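PDB 6U8T: PfhB2 from Pasteurella multocida, which carries a YopT-like toxin domain that probably acts as a cysteine protease. Local coordinates for residues G159-S164 against D176-E181. The protein carries 1 engineered substitution. Residues are numbered along the deposited sequence; the frame is centred on the assembly and turned at random.
Sequences GSHTVS and DPNFGE
His161 and Asp176 meet through a histidine-carboxylate hydrogen bond, set between neighbouring antiparallel strands of the sheet. The pairing is consistent with the His-Asp pair of clan CA cysteine peptidases such as YopT. His161 lies on strand 160-168. Asp176 ends strand 171-176, just before the turn into strand 180-184. The Asp176 side chain leaves the backbone with CG opposite the backbone N (chi1 -173°). Asp176 CB lies 3.8 Å from Val163 CG1, and Asp176 CG comes closer, 3.5 Å from the same CG1. Val163 thus packs apolar carbon against the base of the carboxylate. At the tip, OD1 accepts two bonds from opposite faces of the carboxylate plane. One comes from His161 NE2, 2.7 Å from Asp176 OD1, on the syn side but 33° out of that plane. OD1 itself lies in the plane of the imidazole. The other donor is Asn178 N, 3.0 Å from Asp176 OD1, which closes an Asx turn. OD2 is held separately, by the hydroxyl of Tyr204, so both carboxylate oxygens are fixed. The Tyr204 ring also meets that of His161. The Asn178 amide lies over one face of the imidazole, shifted toward the rim, and the two planes are 22° apart. Asn178 ND2 is 3.5 Å from His161 CE1. At the end of the turn a classic beta bulge forms: the backbone N atoms of Phe179 and Gly180 both reach Asp176 O, the second only weakly. The second subunit continues the sheet by pairing with residues 160-163. Pro177 packs on Cys42 of that subunit. On its own chain, Pro177 sets its ring beside the backbone of strand 160-168, with Pro177 CD 3.4 Å from Thr162 O.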
loop_
_atom_site.group_PDB
_atom_site.type_symbol
_atom_site.label_atom_id
_atom_site.label_comp_id
_atom_site.label_asym_id
_atom_site.label_seq_id
_atom_site.Cartn_x
_atom_site.Cartn_y
_atom_site.Cartn_z
ATOM N N GLY C 159 -3.863 -1.717 1.133
ATOM C CA GLY C 159 -5.278 -2.023 1.397
ATOM C C GLY C 159 -5.469 -3.219 2.320
ATOM O O GLY C 159 -4.484 -3.807 2.823
ATOM N N SER C 160 -6.728 -3.579 2.501
ATOM C CA SER C 160 -7.160 -4.764 3.280
ATOM C C SER C 160 -7.919 -5.723 2.360
ATOM O O SER C 160 -8.570 -5.257 1.402
ATOM C CB SER C 160 -7.972 -4.319 4.426
ATOM O OG SER C 160 -7.206 -3.442 5.250
ATOM N N HIS C 161 -7.796 -7.019 2.619
ATOM C CA HIS C 161 -8.525 -8.072 1.880
ATOM C C HIS C 161 -9.109 -9.045 2.903
ATOM O O HIS C 161 -8.517 -9.201 3.995
ATOM C CB HIS C 161 -7.604 -8.744 0.862
ATOM C CG HIS C 161 -8.319 -9.695 -0.024
ATOM N ND1 HIS C 161 -9.492 -9.360 -0.659
ATOM C CD2 HIS C 161 -8.024 -10.955 -0.400
ATOM C CE1 HIS C 161 -9.898 -10.371 -1.395
ATOM N NE2 HIS C 161 -9.011 -11.370 -1.262
ATOM N N THR C 162 -10.235 -9.657 2.551
ATOM C CA THR C 162 -10.901 -10.716 3.331
ATOM C C THR C 162 -10.990 -11.964 2.461
ATOM O O THR C 162 -11.464 -11.862 1.323
ATOM C CB THR C 162 -12.291 -10.283 3.808
ATOM O OG1 THR C 162 -12.147 -8.996 4.404
ATOM C CG2 THR C 162 -12.912 -11.260 4.776
ATOM N N VAL C 163 -10.567 -13.089 3.023
ATOM C CA VAL C 163 -10.803 -14.448 2.476
ATOM C C VAL C 163 -11.481 -15.259 3.581
ATOM O O VAL C 163 -11.646 -14.728 4.712
ATOM C CB VAL C 163 -9.486 -15.069 1.976
ATOM C CG1 VAL C 163 -8.905 -14.274 0.823
ATOM C CG2 VAL C 163 -8.456 -15.240 3.073
ATOM N N SER C 164 -11.887 -16.484 3.285
ATOM C CA SER C 164 -12.556 -17.359 4.267
ATOM C C SER C 164 -12.184 -18.814 4.014
ATOM O O SER C 164 -11.627 -19.143 2.986
ATOM C CB SER C 164 -14.034 -17.127 4.261
ATOM O OG SER C 164 -14.560 -17.262 2.963
ATOM N N ASP C 176 -11.660 -17.121 -1.833
ATOM C CA ASP C 176 -11.113 -15.764 -2.085
ATOM C C ASP C 176 -12.016 -15.059 -3.092
ATOM O O ASP C 176 -12.021 -15.394 -4.270
ATOM C CB ASP C 176 -9.672 -15.861 -2.570
ATOM C CG ASP C 176 -8.990 -14.515 -2.677
ATOM O OD1 ASP C 176 -9.714 -13.493 -2.689
ATOM O OD2 ASP C 176 -7.756 -14.499 -2.683
ATOM N N PRO C 177 -12.814 -14.069 -2.653
ATOM C CA PRO C 177 -13.752 -13.381 -3.530
ATOM C C PRO C 177 -13.089 -12.730 -4.756
ATOM O O PRO C 177 -13.821 -12.304 -5.626
ATOM C CB PRO C 177 -14.383 -12.274 -2.678
ATOM C CG PRO C 177 -13.899 -12.473 -1.274
ATOM C CD PRO C 177 -12.865 -13.576 -1.280
ATOM N N ASN C 178 -11.750 -12.654 -4.759
ATOM C CA ASN C 178 -10.919 -12.112 -5.873
ATOM C C ASN C 178 -10.651 -13.205 -6.925
ATOM O O ASN C 178 -10.151 -12.838 -8.003
ATOM C CB ASN C 178 -9.562 -11.593 -5.390
ATOM C CG ASN C 178 -9.593 -10.152 -4.928
ATOM O OD1 ASN C 178 -10.667 -9.527 -4.913
ATOM N ND2 ASN C 178 -8.429 -9.633 -4.534
ATOM N N PHE C 179 -10.882 -14.483 -6.602
ATOM C CA PHE C 179 -10.541 -15.628 -7.494
ATOM C C PHE C 179 -11.660 -16.672 -7.521
ATOM O O PHE C 179 -12.127 -17.009 -8.619
ATOM C CB PHE C 179 -9.207 -16.252 -7.084
ATOM C CG PHE C 179 -8.038 -15.315 -7.196
ATOM C CD1 PHE C 179 -7.483 -15.006 -8.421
ATOM C CD2 PHE C 179 -7.474 -14.767 -6.068
ATOM C CE1 PHE C 179 -6.389 -14.163 -8.519
ATOM C CE2 PHE C 179 -6.387 -13.905 -6.154
ATOM C CZ PHE C 179 -5.853 -13.596 -7.385
ATOM N N GLY C 180 -12.057 -17.200 -6.364
ATOM C CA GLY C 180 -13.162 -18.170 -6.262
ATOM C C GLY C 180 -12.972 -19.143 -5.105
ATOM O O GLY C 180 -12.385 -18.760 -4.094
ATOM N N GLU C 181 -13.461 -20.372 -5.266
ATOM C CA GLU C 181 -13.491 -21.413 -4.223
ATOM C C GLU C 181 -12.632 -22.588 -4.661
ATOM O O GLU C 181 -12.723 -23.041 -5.801
ATOM C CB GLU C 181 -14.940 -21.790 -3.959
ATOM C CG GLU C 181 -15.103 -22.701 -2.761
ATOM C CD GLU C 181 -16.521 -23.198 -2.589
ATOM O OE1 GLU C 181 -17.393 -22.368 -2.329
ATOM O OE2 GLU C 181 -16.736 -24.403 -2.765
#